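PDB 1B7G: protein (glyceraldehyde 3-phosphate dehydrogenase), which oxidises and phosphorylates glyceraldehyde 3-phosphate to 1,3-bisphosphoglycerate in archaeal glycolysis, using NADP or NAD with a marked preference for NADP. Local coordinates for residues His219-Asn224 and Leu294-His299; Leu144-Cys149 and Pro276-Phe281. The protein carries 1 engineered substitution. All coordinates share one frame; numbering follows the deposited sequence.

Contact 1. Residues His219-Asn224 and Leu294-His299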
# COMPACT_ATOMS: atom_id res chain seq x y z
N HIS A 219 5.06 -13.81 2.40
CA HIS A 219 5.35 -15.17 2.78
C HIS A 219 5.99 -15.15 4.16
O HIS A 219 6.53 -14.10 4.55
CB HIS A 219 6.40 -15.76 1.84
CG HIS A 219 6.07 -15.78 0.39
ND1 HIS A 219 4.95 -16.36 -0.13
CD2 HIS A 219 6.75 -15.27 -0.68
CE1 HIS A 219 4.94 -16.27 -1.43
NE2 HIS A 219 6.06 -15.61 -1.80
N MET A 220 6.08 -16.33 4.78
CA MET A 220 6.83 -16.51 5.98
C MET A 220 7.63 -17.81 5.94
O MET A 220 7.21 -18.84 5.40
CB MET A 220 6.08 -16.45 7.33
CG MET A 220 5.88 -15.02 7.83
SD MET A 220 5.18 -14.90 9.46
CE MET A 220 6.66 -15.29 10.46
N HIS A 221 8.84 -17.74 6.55
CA HIS A 221 9.68 -18.92 6.64
C HIS A 221 9.94 -19.31 8.11
O HIS A 221 10.10 -18.51 8.97
CB HIS A 221 11.07 -18.80 5.99
CG HIS A 221 11.03 -18.54 4.51
ND1 HIS A 221 12.08 -18.91 3.67
CD2 HIS A 221 10.11 -17.97 3.73
CE1 HIS A 221 11.73 -18.55 2.41
NE2 HIS A 221 10.57 -17.97 2.45
N PHE A 222 10.06 -20.63 8.31
CA PHE A 222 10.32 -21.10 9.69
C PHE A 222 11.50 -22.06 9.58
O PHE A 222 11.40 -23.02 8.80
CB PHE A 222 9.10 -21.77 10.30
CG PHE A 222 7.88 -20.87 10.33
CD1 PHE A 222 7.75 -19.93 11.33
CD2 PHE A 222 6.93 -20.93 9.33
CE1 PHE A 222 6.65 -19.08 11.34
CE2 PHE A 222 5.83 -20.08 9.34
CZ PHE A 222 5.69 -19.16 10.35
N ILE A 223 12.64 -21.66 10.13
CA ILE A 223 13.83 -22.41 9.74
C ILE A 223 14.68 -22.93 10.89
O ILE A 223 14.61 -22.49 12.00
CB ILE A 223 14.78 -21.60 8.83
CG1 ILE A 223 15.37 -20.46 9.67
CG2 ILE A 223 14.12 -21.07 7.57
CD1 ILE A 223 16.67 -19.97 9.04
N ASN A 224 15.34 -24.02 10.51
CA ASN A 224 16.20 -24.71 11.47
C ASN A 224 17.55 -24.94 10.76
O ASN A 224 17.60 -25.67 9.79
CB ASN A 224 15.57 -26.03 11.88
CG ASN A 224 16.47 -26.86 12.78
OD1 ASN A 224 17.63 -27.18 12.53
ND2 ASN A 224 15.90 -27.23 13.93
N LEU A 294 14.80 -19.77 13.75
CA LEU A 294 14.25 -18.41 13.65
C LEU A 294 13.12 -18.38 12.60
O LEU A 294 12.92 -19.29 11.78
CB LEU A 294 15.32 -17.36 13.37
CG LEU A 294 16.16 -17.58 12.10
CD1 LEU A 294 15.49 -16.96 10.89
CD2 LEU A 294 17.57 -17.01 12.30
N MET A 295 12.37 -17.28 12.55
CA MET A 295 11.34 -17.16 11.51
C MET A 295 11.44 -15.77 10.90
O MET A 295 11.90 -14.81 11.56
CB MET A 295 9.93 -17.37 12.15
CG MET A 295 9.71 -16.28 13.20
SD MET A 295 8.04 -16.22 13.79
CE MET A 295 7.86 -17.64 14.80
N TYR A 296 11.00 -15.65 9.66
CA TYR A 296 11.08 -14.35 8.99
C TYR A 296 9.97 -14.20 7.98
O TYR A 296 9.39 -15.19 7.47
CB TYR A 296 12.51 -14.15 8.41
CG TYR A 296 13.02 -15.20 7.46
CD1 TYR A 296 12.59 -15.25 6.13
CD2 TYR A 296 13.95 -16.14 7.85
CE1 TYR A 296 13.08 -16.21 5.27
CE2 TYR A 296 14.46 -17.09 6.99
CZ TYR A 296 14.00 -17.14 5.70
OH TYR A 296 14.46 -18.12 4.86
N ALA A 297 9.68 -12.92 7.66
CA ALA A 297 8.74 -12.62 6.59
C ALA A 297 9.45 -12.27 5.30
O ALA A 297 10.59 -11.76 5.32
CB ALA A 297 7.79 -11.46 6.98
N VAL A 298 8.83 -12.50 4.16
CA VAL A 298 9.40 -12.16 2.86
C VAL A 298 8.37 -11.38 2.03
O VAL A 298 7.26 -11.87 1.82
CB VAL A 298 9.80 -13.41 2.06
CG1 VAL A 298 10.37 -13.07 0.70
CG2 VAL A 298 10.82 -14.28 2.84
N HIS A 299 8.70 -10.16 1.62
CA HIS A 299 7.79 -9.40 0.75
C HIS A 299 8.08 -9.79 -0.68
O HIS A 299 9.04 -9.29 -1.32
CB HIS A 299 7.89 -7.89 0.95
CG HIS A 299 6.91 -7.15 0.06
ND1 HIS A 299 7.24 -6.00 -0.61
CD2 HIS A 299 5.65 -7.42 -0.30
CE1 HIS A 299 6.23 -5.59 -1.34
NE2 HIS A 299 5.22 -6.44 -1.15
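His219-Asn224 and Leu294-His299 meet as neighbouring antiparallel strands in the mixed sheet of the glyceraldehyde-3-phosphate dehydrogenase catalytic domain, an example of a sheet that carries active-site chemistry on one face. Six backbone bonds join them, two at each of the hydrogen-bonded pairs His219-Val298, His221-Tyr296 and Ile223-Leu294. The straightest runs from Ile223 N to Leu294 O (2.9 Å, 170° at the hydrogen). Between these pairs, CA-H groups add contacts to carbonyls, as where Met295 CA approaches His221 O at 3.1 Å.

The aromatic contact lies on the face bearing His219, His221 and Tyr296. His221 CB sits over the Tyr296 ring in a CH-pi contact, 3.6 Å from its centroid, while Tyr296 CE1 lies over one face of the imidazole. The two ring planes are inclined by 34°, with centroids 4.6 Å apart. With CG of Tyr296 held between its own N and carbonyl carbon (chi1 56°), the phenol is brought across to the His221 side chain; ND1 then makes a weak, bent bond to Tyr296 OH at 2.8 Å. The stronger polar partner of His221 is Asn140 OD1, reached through NE2, and Asn140 belongs to the observed phosphate site. A leucine in place of His221 would probably leave both Asn140 OD1 and Tyr296 OH without this imidazole partner and make the asparagine less firmly placed. ND1 of catalytic His219 takes a hydrogen bond from the backbone N of Arg167.

Among the apolar contacts, Ile223 CG1 lies alongside Leu294 CD1 (3.7 Å) on the histidine face. On the opposite face, with Met220 and Phe222, Met295 SD stands at the edge of the Phe222 ring as a Met-aromatic contact, 5.3 Å from its centroid, and Met220 CE rests 3.7 Å from Met295 SD.

Contact 2. Residues Leu144-Cys149 and Pro276-Phe281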
# COMPACT_ATOMS: atom_id res chain seq x y z
N LEU A 144 16.07 -17.37 1.61
CA LEU A 144 16.84 -18.46 2.27
C LEU A 144 18.36 -18.26 2.04
O LEU A 144 19.15 -18.40 2.96
CB LEU A 144 16.38 -19.78 1.70
CG LEU A 144 15.09 -20.45 2.21
CD1 LEU A 144 14.61 -21.44 1.16
CD2 LEU A 144 15.35 -21.17 3.53
N LEU A 145 18.78 -17.92 0.82
CA LEU A 145 20.18 -17.68 0.52
C LEU A 145 20.78 -16.50 1.27
O LEU A 145 21.88 -16.66 1.83
CB LEU A 145 20.41 -17.50 -0.99
CG LEU A 145 20.21 -18.82 -1.75
CD1 LEU A 145 20.11 -18.58 -3.24
CD2 LEU A 145 21.34 -19.77 -1.35
N ARG A 146 20.08 -15.38 1.38
CA ARG A 146 20.61 -14.25 2.12
C ARG A 146 20.84 -14.66 3.59
O ARG A 146 21.78 -14.21 4.19
CB ARG A 146 19.75 -13.01 2.12
CG ARG A 146 19.49 -12.46 0.68
CD ARG A 146 18.81 -11.08 0.93
NE ARG A 146 18.50 -10.47 -0.37
CZ ARG A 146 17.47 -9.63 -0.54
NH1 ARG A 146 16.72 -9.26 0.50
NH2 ARG A 146 17.26 -9.16 -1.76
N THR A 147 19.85 -15.38 4.15
CA THR A 147 19.98 -15.78 5.55
C THR A 147 21.11 -16.80 5.71
O THR A 147 21.94 -16.57 6.59
CB THR A 147 18.63 -16.39 6.05
OG1 THR A 147 17.59 -15.44 5.76
CG2 THR A 147 18.70 -16.75 7.50
N ILE A 148 21.21 -17.80 4.88
CA ILE A 148 22.26 -18.82 4.96
C ILE A 148 23.66 -18.26 4.68
O ILE A 148 24.61 -18.49 5.46
CB ILE A 148 22.00 -19.97 3.98
CG1 ILE A 148 20.69 -20.74 4.20
CG2 ILE A 148 23.18 -20.95 4.03
CD1 ILE A 148 20.31 -21.62 3.02
N CYS A 149 23.85 -17.47 3.62
CA CYS A 149 25.21 -16.90 3.37
C CYS A 149 25.62 -15.91 4.43
O CYS A 149 26.76 -15.99 4.94
CB CYS A 149 25.32 -16.37 1.96
SG CYS A 149 25.06 -17.57 0.68
N PRO A 276 11.94 -4.87 0.54
CA PRO A 276 12.76 -5.83 -0.16
C PRO A 276 13.67 -6.66 0.73
O PRO A 276 14.34 -7.58 0.24
CB PRO A 276 13.58 -5.01 -1.14
CG PRO A 276 13.13 -3.58 -1.01
CD PRO A 276 12.31 -3.45 0.23
N GLU A 277 13.87 -6.27 1.97
CA GLU A 277 14.72 -6.94 2.91
C GLU A 277 14.07 -8.18 3.55
O GLU A 277 12.85 -8.17 3.76
CB GLU A 277 15.09 -5.99 4.05
CG GLU A 277 15.81 -4.70 3.55
CD GLU A 277 14.85 -3.59 3.15
OE1 GLU A 277 13.61 -3.78 3.25
OE2 GLU A 277 15.34 -2.51 2.73
N VAL A 278 14.88 -9.14 3.96
CA VAL A 278 14.35 -10.31 4.71
C VAL A 278 14.00 -9.81 6.09
O VAL A 278 14.85 -9.11 6.68
CB VAL A 278 15.39 -11.45 4.78
CG1 VAL A 278 14.95 -12.61 5.69
CG2 VAL A 278 15.61 -12.02 3.38
N MET A 279 12.78 -10.05 6.60
CA MET A 279 12.33 -9.50 7.87
C MET A 279 12.40 -10.54 8.99
O MET A 279 11.48 -11.38 9.11
CB MET A 279 10.88 -8.98 7.77
CG MET A 279 10.71 -7.70 6.95
SD MET A 279 9.07 -7.54 6.23
CE MET A 279 9.22 -8.42 4.73
N ILE A 280 13.51 -10.59 9.72
CA ILE A 280 13.68 -11.62 10.75
C ILE A 280 13.09 -11.15 12.08
O ILE A 280 13.40 -10.05 12.55
CB ILE A 280 15.16 -11.99 10.96
CG1 ILE A 280 15.73 -12.61 9.68
CG2 ILE A 280 15.31 -12.94 12.16
CD1 ILE A 280 17.20 -12.91 9.71
N PHE A 281 12.23 -11.98 12.65
CA PHE A 281 11.64 -11.69 13.96
C PHE A 281 12.68 -11.94 15.04
O PHE A 281 13.10 -13.08 15.25
CB PHE A 281 10.37 -12.55 14.18
CG PHE A 281 9.27 -12.03 13.26
CD1 PHE A 281 9.19 -12.46 11.95
CD2 PHE A 281 8.39 -11.08 13.74
CE1 PHE A 281 8.19 -11.98 11.13
CE2 PHE A 281 7.39 -10.57 12.91
CZ PHE A 281 7.32 -11.02 11.61
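Helix 139-152, whose first residue is the probable nucleophile Cys139, packs across the sheet of the catalytic domain, and here its Leu144-Cys149 turns face the start of strand 278-288. The meeting illustrates how one long polar side chain can span a helix-sheet interface. Arg146 leaves the helix toward Pro276-Phe281, and its chain is extended from CG to NE (chi3 -179°), which carries the guanidinium past Val278 to the loop before the strand. There NH1 donates to Pro276 O at 2.9 Å. The bond is almost straight, 173° at the hydrogen, and flat at both ends: the oxygen lies at the guanidinium edge, only 4° out of its plane, and the donor lies in the carbonyl plane.

Nearer the helix the contact is van der Waals packing. The arginine shaft and the valine run past one another head to tail, with Arg146 CD 4.1 Å from Val278 CG2. The other branch of Val278, CG1, meets Thr147 OG1 at 3.9 Å; Val278 thus divides its methyls between two successive helix residues. This is helix-on-sheet packing in the catalytic domain of the glyceraldehyde-3-phosphate dehydrogenase fold. Thr147 OG1 turns its polar capacity back to the helix, bonding to Ala143 O.

The buried guanidinium is held by more than the proline carbonyl. NH1 also bonds to Arg245 O beside strand 246-249, and NH2 forms a salt bridge with Glu307 OE2, which probably balances its charge. Bonds to Pro276, Arg245 and Glu307 are likely to keep the planar group from turning, while at the far end of the segment Cys149 SG is tied to Cys123 SG by a disulfide.

How the contacts relate
The two contacts have centres about 8 Å apart and share one mixed sheet, in which strands 219-227, 291-298 and 278-288 are consecutive neighbours. Their segments alternate along the chain: 144-149, then 219-224, 276-281 and 294-299. Contact 1 joins strands within the sheet, whereas contact 2 joins the helix to it. They meet directly, Ala297 N lying 2.8 Å from Met279 O as a probable hydrogen bond, and Tyr296 OH lying 3.4 Å from Leu144 CD2. The side chain of Tyr296 extends from the sheet onto the helix, so that the helix bearing Cys139 is packed against the sheet that carries His219, the other catalytic-site residue.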